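Local coordinates for flavin-nucleotide-binding protein (Azotobacter vinelandii, PDB 6RK0) that binds flavin-adenine dinucleotide and heme b as the flavocytochrome Anf3, a low-potential terminal oxidase associated with the iron-only nitrogenase, at residues 12-16 / 29-33; 71-75 / 157-161; 141-147 / 216-222. All coordinates share one frame; numbering follows the deposited sequence.

Contact 1. Residues 12-16 / 29-33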
loop_
_atom_site.group_PDB
_atom_site.type_symbol
_atom_site.label_atom_id
_atom_site.label_comp_id
_atom_site.label_asym_id
_atom_site.label_seq_id
_atom_site.Cartn_x
_atom_site.Cartn_y
_atom_site.Cartn_z
ATOM N N PRO A 12 -10.394 8.910 22.781
ATOM C CA PRO A 12 -11.773 8.546 22.428
ATOM C C PRO A 12 -11.925 7.071 22.067
ATOM O O PRO A 12 -10.941 6.437 21.696
ATOM C CB PRO A 12 -12.062 9.411 21.194
ATOM C CG PRO A 12 -10.718 9.703 20.605
ATOM C CD PRO A 12 -9.769 9.783 21.766
ATOM N N GLU A 13 -13.137 6.532 22.185
ATOM C CA GLU A 13 -13.404 5.175 21.737
ATOM C C GLU A 13 -13.704 5.184 20.244
ATOM O O GLU A 13 -13.737 6.240 19.598
ATOM C CB GLU A 13 -14.564 4.570 22.518
ATOM C CG GLU A 13 -14.150 4.030 23.884
ATOM C CD GLU A 13 -15.316 3.494 24.692
ATOM O OE1 GLU A 13 -15.226 2.340 25.169
ATOM O OE2 GLU A 13 -16.318 4.226 24.850
ATOM N N ALA A 14 -13.988 4.003 19.697
ATOM C CA ALA A 14 -14.224 3.935 18.273
ATOM C C ALA A 14 -15.471 4.736 17.899
ATOM O O ALA A 14 -16.444 4.792 18.657
ATOM C CB ALA A 14 -14.417 2.486 17.851
ATOM N N PRO A 15 -15.483 5.353 16.717
ATOM C CA PRO A 15 -16.666 6.143 16.311
ATOM C C PRO A 15 -17.866 5.307 15.920
ATOM O O PRO A 15 -18.976 5.851 15.862
ATOM C CB PRO A 15 -16.157 7.005 15.142
ATOM C CG PRO A 15 -15.010 6.254 14.614
ATOM C CD PRO A 15 -14.347 5.540 15.798
ATOM N N SER A 16 -17.680 4.007 15.695
ATOM C CA SER A 16 -18.778 3.117 15.336
ATOM C C SER A 16 -18.395 1.696 15.720
ATOM O O SER A 16 -17.210 1.388 15.863
ATOM C CB SER A 16 -19.101 3.194 13.854
ATOM O OG SER A 16 -17.994 2.707 13.122
ATOM N N ARG A 29 -5.829 3.863 17.744
ATOM C CA ARG A 29 -5.990 5.297 17.992
ATOM C C ARG A 29 -7.187 5.761 17.196
ATOM O O ARG A 29 -7.318 5.419 16.018
ATOM C CB ARG A 29 -4.742 6.084 17.551
ATOM C CG ARG A 29 -3.478 5.690 18.254
ATOM C CD ARG A 29 -3.434 6.253 19.647
ATOM N NE ARG A 29 -3.465 7.726 19.679
ATOM C CZ ARG A 29 -2.512 8.499 20.197
ATOM N NH1 ARG A 29 -1.410 7.980 20.722
ATOM N NH2 ARG A 29 -2.683 9.808 20.181
ATOM N N TYR A 30 -8.040 6.554 17.828
ATOM C CA TYR A 30 -9.221 7.087 17.184
ATOM C C TYR A 30 -9.227 8.606 17.140
ATOM O O TYR A 30 -10.131 9.198 16.518
ATOM C CB TYR A 30 -10.501 6.603 17.886
ATOM C CG TYR A 30 -10.586 5.102 17.959
ATOM C CD1 TYR A 30 -10.891 4.338 16.829
ATOM C CD2 TYR A 30 -10.359 4.452 19.155
ATOM C CE1 TYR A 30 -10.989 2.941 16.898
ATOM C CE2 TYR A 30 -10.440 3.065 19.242
ATOM C CZ TYR A 30 -10.775 2.330 18.105
ATOM O OH TYR A 30 -10.905 0.966 18.167
ATOM N N ASP A 31 -8.280 9.253 17.817
ATOM C CA ASP A 31 -8.251 10.706 17.846
ATOM C C ASP A 31 -7.980 11.266 16.455
ATOM O O ASP A 31 -7.148 10.753 15.693
ATOM C CB ASP A 31 -7.190 11.188 18.826
ATOM C CG ASP A 31 -5.830 10.593 18.555
ATOM O OD1 ASP A 31 -5.658 9.356 18.671
ATOM O OD2 ASP A 31 -4.933 11.374 18.187
ATOM N N GLN A 32 -8.674 12.357 16.146
ATOM C CA GLN A 32 -8.548 12.922 14.807
ATOM C C GLN A 32 -7.151 13.495 14.558
ATOM O O GLN A 32 -6.721 13.540 13.402
ATOM C CB GLN A 32 -9.765 13.806 14.515
ATOM C CG GLN A 32 -11.127 12.955 14.316
ATOM C CD GLN A 32 -11.292 12.290 12.895
ATOM O OE1 GLN A 32 -11.144 13.002 11.905
ATOM N NE2 GLN A 32 -11.627 10.946 12.801
ATOM N N GLU A 33 -6.391 13.868 15.595
ATOM C CA GLU A 33 -5.015 14.296 15.363
ATOM C C GLU A 33 -4.188 13.181 14.730
ATOM O O GLU A 33 -3.419 13.423 13.793
ATOM C CB GLU A 33 -4.388 14.742 16.683
ATOM C CG GLU A 33 -2.986 15.246 16.514
ATOM C CD GLU A 33 -2.387 15.760 17.810
ATOM O OE1 GLU A 33 -3.143 16.022 18.787
ATOM O OE2 GLU A 33 -1.149 15.904 17.847
HETATM O O HOH W 1 -8.039 6.902 20.625
#
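With CG of Y30 set opposite the carbonyl carbon and beside the backbone N (chi1 -56°), the phenol ring turns its face to the backbone at A14. CA of A14 stands 3.6 Å from the centroid of the Y30 ring and only 9° off the ring normal, a CH-pi contact over the centre. On the same face, A14 CB comes 3.6 Å from Y30 CE1; a side chain this short lets the backbone come down onto the ring. P12 O lies at the ring edge, 3.3 Å from Y30 CD2. The ring of P15 crosses the phenol at about a right angle. One water ties the two segments together, donating to P12 O and accepting from Y30 N at 2.8 Å. The far end of the phenol is held by the backbone N of V21. D31 is the N-cap of helix 32-40; its OD2 hydrogen-bonds T34 OG1, and its OD1 receives R29 NE in a salt bridge of 2.9 Å. Were Y30 replaced by alanine, A14 would probably lose the ring it rests on and the V21 amide its hydroxyl acceptor. P12 CG, 3.7 Å from D31 N, covers an amide with no hydrogen-bond partner in the model, a probable cost set against the ring contact and water bridge. The tyrosine's flat face and two puckered proline rings join the N-terminal segment to the start of helix 32-40, beside V21 of an FAD pocket.

Contact 2. Residues 71-75 / 157-161. With HEM (protoporphyrin IX containing Fe), chain C.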
loop_
_atom_site.group_PDB
_atom_site.type_symbol
_atom_site.label_atom_id
_atom_site.label_comp_id
_atom_site.label_asym_id
_atom_site.label_seq_id
_atom_site.Cartn_x
_atom_site.Cartn_y
_atom_site.Cartn_z
ATOM N N TRP A 71 -10.073 11.769 -4.019
ATOM C CA TRP A 71 -9.280 11.054 -5.013
ATOM C C TRP A 71 -9.929 11.291 -6.377
ATOM O O TRP A 71 -11.070 11.773 -6.469
ATOM C CB TRP A 71 -9.097 9.567 -4.666
ATOM C CG TRP A 71 -10.354 8.750 -4.592
ATOM C CD1 TRP A 71 -10.822 7.862 -5.518
ATOM C CD2 TRP A 71 -11.273 8.668 -3.480
ATOM N NE1 TRP A 71 -11.967 7.253 -5.046
ATOM C CE2 TRP A 71 -12.256 7.721 -3.799
ATOM C CE3 TRP A 71 -11.341 9.296 -2.231
ATOM C CZ2 TRP A 71 -13.313 7.395 -2.920
ATOM C CZ3 TRP A 71 -12.404 9.003 -1.372
ATOM C CH2 TRP A 71 -13.347 8.057 -1.728
ATOM N N HIS A 72 -9.186 10.999 -7.441
ATOM C CA HIS A 72 -9.604 11.345 -8.789
ATOM C C HIS A 72 -9.382 10.178 -9.741
ATOM O O HIS A 72 -8.573 9.285 -9.492
ATOM C CB HIS A 72 -8.860 12.585 -9.322
ATOM C CG HIS A 72 -7.533 12.257 -9.964
ATOM N ND1 HIS A 72 -6.456 11.720 -9.279
ATOM C CD2 HIS A 72 -7.130 12.338 -11.253
ATOM C CE1 HIS A 72 -5.481 11.475 -10.129
ATOM N NE2 HIS A 72 -5.858 11.850 -11.327
ATOM N N GLY A 73 -10.045 10.243 -10.889
ATOM C CA GLY A 73 -9.833 9.280 -11.956
ATOM C C GLY A 73 -10.732 9.635 -13.112
ATOM O O GLY A 73 -11.089 10.799 -13.306
ATOM N N SER A 74 -11.113 8.670 -13.925
ATOM C CA SER A 74 -11.956 8.959 -15.082
ATOM C C SER A 74 -13.407 9.209 -14.700
ATOM O O SER A 74 -13.989 8.463 -13.909
ATOM C CB SER A 74 -11.901 7.786 -16.057
ATOM O OG SER A 74 -12.833 7.949 -17.111
ATOM N N SER A 75 -14.023 10.209 -15.335
ATOM C CA SER A 75 -15.461 10.366 -15.193
ATOM C C SER A 75 -16.231 9.114 -15.577
ATOM O O SER A 75 -17.354 8.920 -15.092
ATOM C CB SER A 75 -15.935 11.553 -16.024
ATOM O OG SER A 75 -15.688 11.353 -17.393
ATOM N N GLU A 157 -13.711 18.059 -17.429
ATOM C CA GLU A 157 -14.952 17.313 -17.564
ATOM C C GLU A 157 -14.731 15.804 -17.702
ATOM O O GLU A 157 -15.632 15.015 -17.377
ATOM C CB GLU A 157 -15.788 17.876 -18.692
ATOM C CG GLU A 157 -16.111 19.338 -18.349
ATOM C CD GLU A 157 -17.344 19.934 -18.960
ATOM O OE1 GLU A 157 -17.216 20.780 -19.869
ATOM O OE2 GLU A 157 -18.436 19.652 -18.453
ATOM N N ALA A 158 -13.547 15.388 -18.141
ATOM C CA ALA A 158 -13.215 13.979 -18.280
ATOM C C ALA A 158 -12.821 13.351 -16.947
ATOM O O ALA A 158 -12.545 12.140 -16.908
ATOM C CB ALA A 158 -12.060 13.850 -19.263
ATOM N N THR A 159 -12.730 14.130 -15.880
ATOM C CA THR A 159 -12.190 13.682 -14.597
ATOM C C THR A 159 -13.316 13.545 -13.579
ATOM O O THR A 159 -14.207 14.383 -13.523
ATOM C CB THR A 159 -11.155 14.691 -14.089
ATOM O OG1 THR A 159 -10.194 14.955 -15.121
ATOM C CG2 THR A 159 -10.391 14.204 -12.866
ATOM N N ALA A 160 -13.281 12.484 -12.792
ATOM C CA ALA A 160 -14.123 12.351 -11.613
ATOM C C ALA A 160 -13.293 12.702 -10.378
ATOM O O ALA A 160 -12.088 12.400 -10.327
ATOM C CB ALA A 160 -14.620 10.917 -11.458
ATOM N N VAL A 161 -13.945 13.332 -9.397
ATOM C CA VAL A 161 -13.379 13.500 -8.078
ATOM C C VAL A 161 -14.395 13.005 -7.066
ATOM O O VAL A 161 -15.562 13.404 -7.102
ATOM C CB VAL A 161 -12.978 14.960 -7.788
ATOM C CG1 VAL A 161 -12.497 15.094 -6.348
ATOM C CG2 VAL A 161 -11.919 15.423 -8.774
HETATM C CHA HEM C . -5.802 8.935 -14.135
HETATM C CHB HEM C . -2.151 10.293 -11.346
HETATM C CHC HEM C . -3.651 14.864 -11.672
HETATM C CHD HEM C . -7.113 13.541 -14.697
HETATM C C1A HEM C . -4.673 8.935 -13.362
HETATM C C2A HEM C . -3.920 7.727 -13.045
HETATM C C3A HEM C . -2.893 8.090 -12.254
HETATM C C4A HEM C . -3.018 9.531 -12.092
HETATM C CMA HEM C . -1.792 7.258 -11.656
HETATM C CAA HEM C . -4.220 6.310 -13.559
HETATM C CBA HEM C . -3.713 6.063 -15.006
HETATM C CGA HEM C . -3.626 4.573 -15.207
HETATM O O1A HEM C . -2.493 3.972 -15.219
HETATM O O2A HEM C . -4.717 3.921 -15.321
HETATM C C1B HEM C . -2.211 11.654 -11.201
HETATM C C2B HEM C . -1.333 12.439 -10.365
HETATM C C3B HEM C . -1.771 13.703 -10.457
HETATM C C4B HEM C . -2.912 13.733 -11.352
HETATM C CMB HEM C . -0.182 11.837 -9.567
HETATM C CAB HEM C . -1.255 14.974 -9.825
HETATM C CBB HEM C . -0.092 15.111 -9.199
HETATM C C1C HEM C . -4.722 14.901 -12.516
HETATM C C2C HEM C . -5.437 16.090 -12.869
HETATM C C3C HEM C . -6.375 15.738 -13.754
HETATM C C4C HEM C . -6.271 14.314 -13.938
HETATM C CMC HEM C . -5.156 17.456 -12.263
HETATM C CAC HEM C . -7.376 16.607 -14.468
HETATM C CBC HEM C . -7.041 17.856 -14.865
HETATM C C1D HEM C . -7.093 12.153 -14.779
HETATM C C2D HEM C . -8.014 11.361 -15.540
HETATM C C3D HEM C . -7.659 10.085 -15.384
HETATM C C4D HEM C . -6.499 10.064 -14.511
HETATM C CMD HEM C . -9.180 11.898 -16.367
HETATM C CAD HEM C . -8.269 8.854 -16.043
HETATM C CBD HEM C . -7.514 8.518 -17.343
HETATM C CGD HEM C . -8.239 7.438 -18.125
HETATM O O1D HEM C . -8.042 6.239 -17.847
HETATM O O2D HEM C . -9.041 7.777 -19.025
HETATM N NA HEM C . -4.104 10.030 -12.776
HETATM N NB HEM C . -3.157 12.442 -11.804
HETATM N NC HEM C . -5.242 13.834 -13.181
HETATM N ND HEM C . -6.169 11.357 -14.158
HETATM FE FE HEM C . -4.709 11.931 -12.967
HETATM O O HOH W 2 -12.038 10.080 -18.589
HETATM O O HOH W 3 -3.426 12.114 -14.638
#
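H72 faces V161 in this strand pair and also binds the heme iron: its NE2 lies 2.0 Å from FE, and a water completes the axial pair, its O 2.1 Å from FE. Histidine suits the place because its imidazole can carry a nitrogen from the sheet to the metal. With CG lodged between the backbone N and the carbonyl carbon (chi1 86°), the ring stands out from the strand, and CG2 of T159 meets it at the edge, 4.1 Å from H72 CD2. Behind the ring, the antiparallel strands 71-74 and 159-161 are joined at G73 and A160, a hydrogen-bonded pair: G73 N gives to A160 O, and A160 N returns to G73 O at 2.8 Å. The pairs on either side, H72 with V161 and S74 with T159, are non-hydrogen-bonded. Beyond the strand end, S75 N binds A158 O almost straight (N-H...O 176°), though from above the carbonyl plane. A water links that same oxygen to S74 OG, which also bonds the backbone N of A76. T159 OG1 bonds E155 O and lies 3.3 Å from heme CAC. A158 O approaches heme CMD to 3.4 Å, a closeness that the small G73 and A158 probably allow. R23 and K172 of the second subunit hydrogen-bond the heme, while H72 O accepts a hydrogen bond from N3 of the flavin. These are neighbouring strands within the antiparallel sheet of a pyridoxamine 5'-phosphate oxidase-like fold of the FMN-binding clan, here forming a heme site at the dimer interface.

Contact 3. Residues 141-147 / 216-222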
loop_
_atom_site.group_PDB
_atom_site.type_symbol
_atom_site.label_atom_id
_atom_site.label_comp_id
_atom_site.label_asym_id
_atom_site.label_seq_id
_atom_site.Cartn_x
_atom_site.Cartn_y
_atom_site.Cartn_z
ATOM N N ILE A 141 3.260 19.715 -4.950
ATOM C CA ILE A 141 4.353 20.614 -5.329
ATOM C C ILE A 141 3.822 22.032 -5.192
ATOM O O ILE A 141 2.974 22.446 -5.995
ATOM C CB ILE A 141 4.862 20.373 -6.755
ATOM C CG1 ILE A 141 5.399 18.934 -6.950
ATOM C CG2 ILE A 141 5.959 21.401 -7.097
ATOM C CD1 ILE A 141 5.532 18.538 -8.387
ATOM N N PRO A 142 4.294 22.820 -4.217
ATOM C CA PRO A 142 3.753 24.173 -4.056
ATOM C C PRO A 142 3.907 24.988 -5.338
ATOM O O PRO A 142 4.941 24.935 -6.017
ATOM C CB PRO A 142 4.594 24.761 -2.913
ATOM C CG PRO A 142 5.039 23.566 -2.115
ATOM C CD PRO A 142 5.277 22.494 -3.159
ATOM N N GLY A 143 2.839 25.721 -5.669
ATOM C CA GLY A 143 2.838 26.656 -6.780
ATOM C C GLY A 143 2.841 26.010 -8.156
ATOM O O GLY A 143 2.963 26.715 -9.162
ATOM N N GLU A 144 2.697 24.683 -8.245
ATOM C CA GLU A 144 2.922 24.028 -9.512
ATOM C C GLU A 144 1.804 24.267 -10.519
ATOM O O GLU A 144 2.087 24.424 -11.714
ATOM C CB GLU A 144 3.170 22.554 -9.296
ATOM C CG GLU A 144 3.534 21.802 -10.544
ATOM C CD GLU A 144 4.927 22.087 -11.095
ATOM O OE1 GLU A 144 5.706 22.926 -10.555
ATOM O OE2 GLU A 144 5.205 21.436 -12.139
ATOM N N TRP A 145 0.542 24.263 -10.088
ATOM C CA TRP A 145 -0.585 24.329 -11.022
ATOM C C TRP A 145 -0.465 25.534 -11.953
ATOM O O TRP A 145 -0.713 25.439 -13.165
ATOM C CB TRP A 145 -1.879 24.374 -10.229
ATOM C CG TRP A 145 -3.146 24.495 -11.049
ATOM C CD1 TRP A 145 -3.711 25.647 -11.542
ATOM C CD2 TRP A 145 -4.033 23.417 -11.431
ATOM N NE1 TRP A 145 -4.869 25.341 -12.194
ATOM C CE2 TRP A 145 -5.081 23.981 -12.152
ATOM C CE3 TRP A 145 -4.024 22.034 -11.248
ATOM C CZ2 TRP A 145 -6.136 23.219 -12.646
ATOM C CZ3 TRP A 145 -5.066 21.260 -11.742
ATOM C CH2 TRP A 145 -6.116 21.860 -12.433
ATOM N N GLU A 146 -0.065 26.684 -11.385
ATOM C CA GLU A 146 0.107 27.943 -12.097
ATOM C C GLU A 146 1.155 27.886 -13.191
ATOM O O GLU A 146 1.111 28.735 -14.099
ATOM C CB GLU A 146 0.551 29.010 -11.061
ATOM C CG GLU A 146 1.544 30.120 -11.578
ATOM C CD GLU A 146 1.569 31.419 -10.752
ATOM O OE1 GLU A 146 1.200 31.399 -9.559
ATOM O OE2 GLU A 146 1.943 32.479 -11.313
ATOM N N ARG A 147 2.160 27.009 -13.028
ATOM C CA ARG A 147 3.259 26.881 -13.980
ATOM C C ARG A 147 2.869 26.127 -15.245
ATOM O O ARG A 147 3.580 26.195 -16.252
ATOM C CB ARG A 147 4.488 26.199 -13.348
ATOM C CG ARG A 147 5.012 26.847 -12.041
ATOM C CD ARG A 147 6.234 26.156 -11.472
ATOM N NE ARG A 147 6.582 26.872 -10.263
ATOM C CZ ARG A 147 6.417 26.425 -9.007
ATOM N NH1 ARG A 147 5.983 25.190 -8.726
ATOM N NH2 ARG A 147 6.715 27.237 -8.009
ATOM N N PRO A 216 11.700 24.326 -11.325
ATOM C CA PRO A 216 11.314 25.106 -10.139
ATOM C C PRO A 216 11.914 24.496 -8.879
ATOM O O PRO A 216 11.868 23.280 -8.668
ATOM C CB PRO A 216 9.787 24.977 -10.109
ATOM C CG PRO A 216 9.400 24.675 -11.527
ATOM C CD PRO A 216 10.530 23.856 -12.101
ATOM N N GLU A 217 12.427 25.346 -7.990
ATOM C CA GLU A 217 12.967 24.838 -6.733
ATOM C C GLU A 217 11.897 24.125 -5.918
ATOM O O GLU A 217 12.210 23.220 -5.143
ATOM C CB GLU A 217 13.594 25.986 -5.933
ATOM C CG GLU A 217 14.835 26.579 -6.583
ATOM C CD GLU A 217 15.464 27.671 -5.738
ATOM O OE1 GLU A 217 14.955 27.918 -4.620
ATOM O OE2 GLU A 217 16.463 28.280 -6.190
ATOM N N ASP A 218 10.638 24.519 -6.087
ATOM C CA ASP A 218 9.554 23.885 -5.347
ATOM C C ASP A 218 9.420 22.391 -5.640
ATOM O O ASP A 218 8.823 21.688 -4.825
ATOM C CB ASP A 218 8.215 24.574 -5.618
ATOM C CG ASP A 218 8.071 25.881 -4.867
ATOM O OD1 ASP A 218 8.655 26.004 -3.757
ATOM O OD2 ASP A 218 7.387 26.807 -5.372
ATOM N N ILE A 219 9.927 21.899 -6.778
ATOM C CA ILE A 219 9.898 20.449 -7.025
ATOM C C ILE A 219 10.574 19.701 -5.890
ATOM O O ILE A 219 10.163 18.583 -5.542
ATOM C CB ILE A 219 10.580 20.126 -8.385
ATOM C CG1 ILE A 219 9.952 20.810 -9.612
ATOM C CG2 ILE A 219 10.632 18.630 -8.630
ATOM C CD1 ILE A 219 8.529 20.721 -9.748
ATOM N N LEU A 220 11.624 20.298 -5.297
ATOM C CA LEU A 220 12.391 19.654 -4.232
ATOM C C LEU A 220 11.626 19.597 -2.924
ATOM O O LEU A 220 12.074 18.923 -1.992
ATOM C CB LEU A 220 13.749 20.335 -4.013
ATOM C CG LEU A 220 14.670 20.342 -5.236
ATOM C CD1 LEU A 220 15.925 21.134 -4.983
ATOM C CD2 LEU A 220 15.032 18.946 -5.663
ATOM N N LYS A 221 10.490 20.270 -2.834
ATOM C CA LYS A 221 9.651 20.223 -1.644
ATOM C C LYS A 221 8.729 19.002 -1.591
ATOM O O LYS A 221 8.211 18.675 -0.516
ATOM C CB LYS A 221 8.860 21.523 -1.510
ATOM C CG LYS A 221 9.756 22.736 -1.283
ATOM C CD LYS A 221 8.957 23.969 -0.930
ATOM C CE LYS A 221 9.867 25.128 -0.532
ATOM N NZ LYS A 221 10.798 25.517 -1.634
ATOM N N PHE A 222 8.518 18.306 -2.704
ATOM C CA PHE A 222 7.707 17.098 -2.653
ATOM C C PHE A 222 8.373 16.087 -1.717
ATOM O O PHE A 222 9.575 15.830 -1.829
ATOM C CB PHE A 222 7.532 16.505 -4.045
ATOM C CG PHE A 222 6.971 15.113 -4.012
ATOM C CD1 PHE A 222 5.620 14.882 -3.748
ATOM C CD2 PHE A 222 7.803 14.025 -4.138
ATOM C CE1 PHE A 222 5.120 13.604 -3.650
ATOM C CE2 PHE A 222 7.286 12.736 -4.063
ATOM C CZ PHE A 222 5.956 12.544 -3.816
#
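R147 and D218 make the charged centre of the contact. R147 NH2 gives a 2.8 Å salt bridge to D218 OD2, meeting it on the anti side, with the guanidinium and carboxylate planes 50° apart. R147 NH1 bonds back to its own segment, to E144 OE1 on its anti lone pair at 2.9 Å and to P142 O. The arginine thus serves two acceptors, P142 O and D218 OD2, that lie 3.1 Å apart without bonding each other. D218 OD1 takes K221 NZ at 3.1 Å, so two acids and two bases form one network, whose balanced charge probably favours the ionised form of each. Extended from CG to NE (chi2 -179°), R147 crosses to the other segment while offering several N-H groups at once. Its flat group is also sandwiched, with G143 O over one face and P216 CB over the other; P216 CG packs 3.5 Å from R147 CD. Apolar contacts add to the network. I141 CG2 meets I219 CD1 at 3.8 Å, and the ring of P142 rests against the aliphatic part of K221. Backbone bonds shape both partners: 217-221 forms a 3-10 segment, and a type II beta turn runs from I141 to E144, where G143 takes the positive phi (72°) that favours glycine and a CB would be crowded by R147 NH2. The turn follows helix 126-140, whose L140 touches F222, so the chain's C-terminal part folds back against this helix end; I100, on strand 88-100, and I194, on strand 192-200, both of the second subunit, pack on I141 and I219, respectively.

In the fold
The three contacts are spaced around two cofactor sites. Contact 2 supplies the iron ligand, H72, which also lies beside a flavin. Contact 3 is 23 Å away between centres, about 8 Å between nearest atoms; its W145 lines the same heme pocket, and helix 126-140, ending just before it, also packs on H72, T159 and V161. Both touch the second subunit. Contact 1 stands apart, 31 and 34 Å between centres from contacts 2 and 3. Its Y30 side chain is about 6 Å from a bound FAD, lined by a different residue set (R18 to K172) from that holding H72. Since R23 and K172 of the second subunit bond contact 2's heme, the two regions probably meet across the dimer.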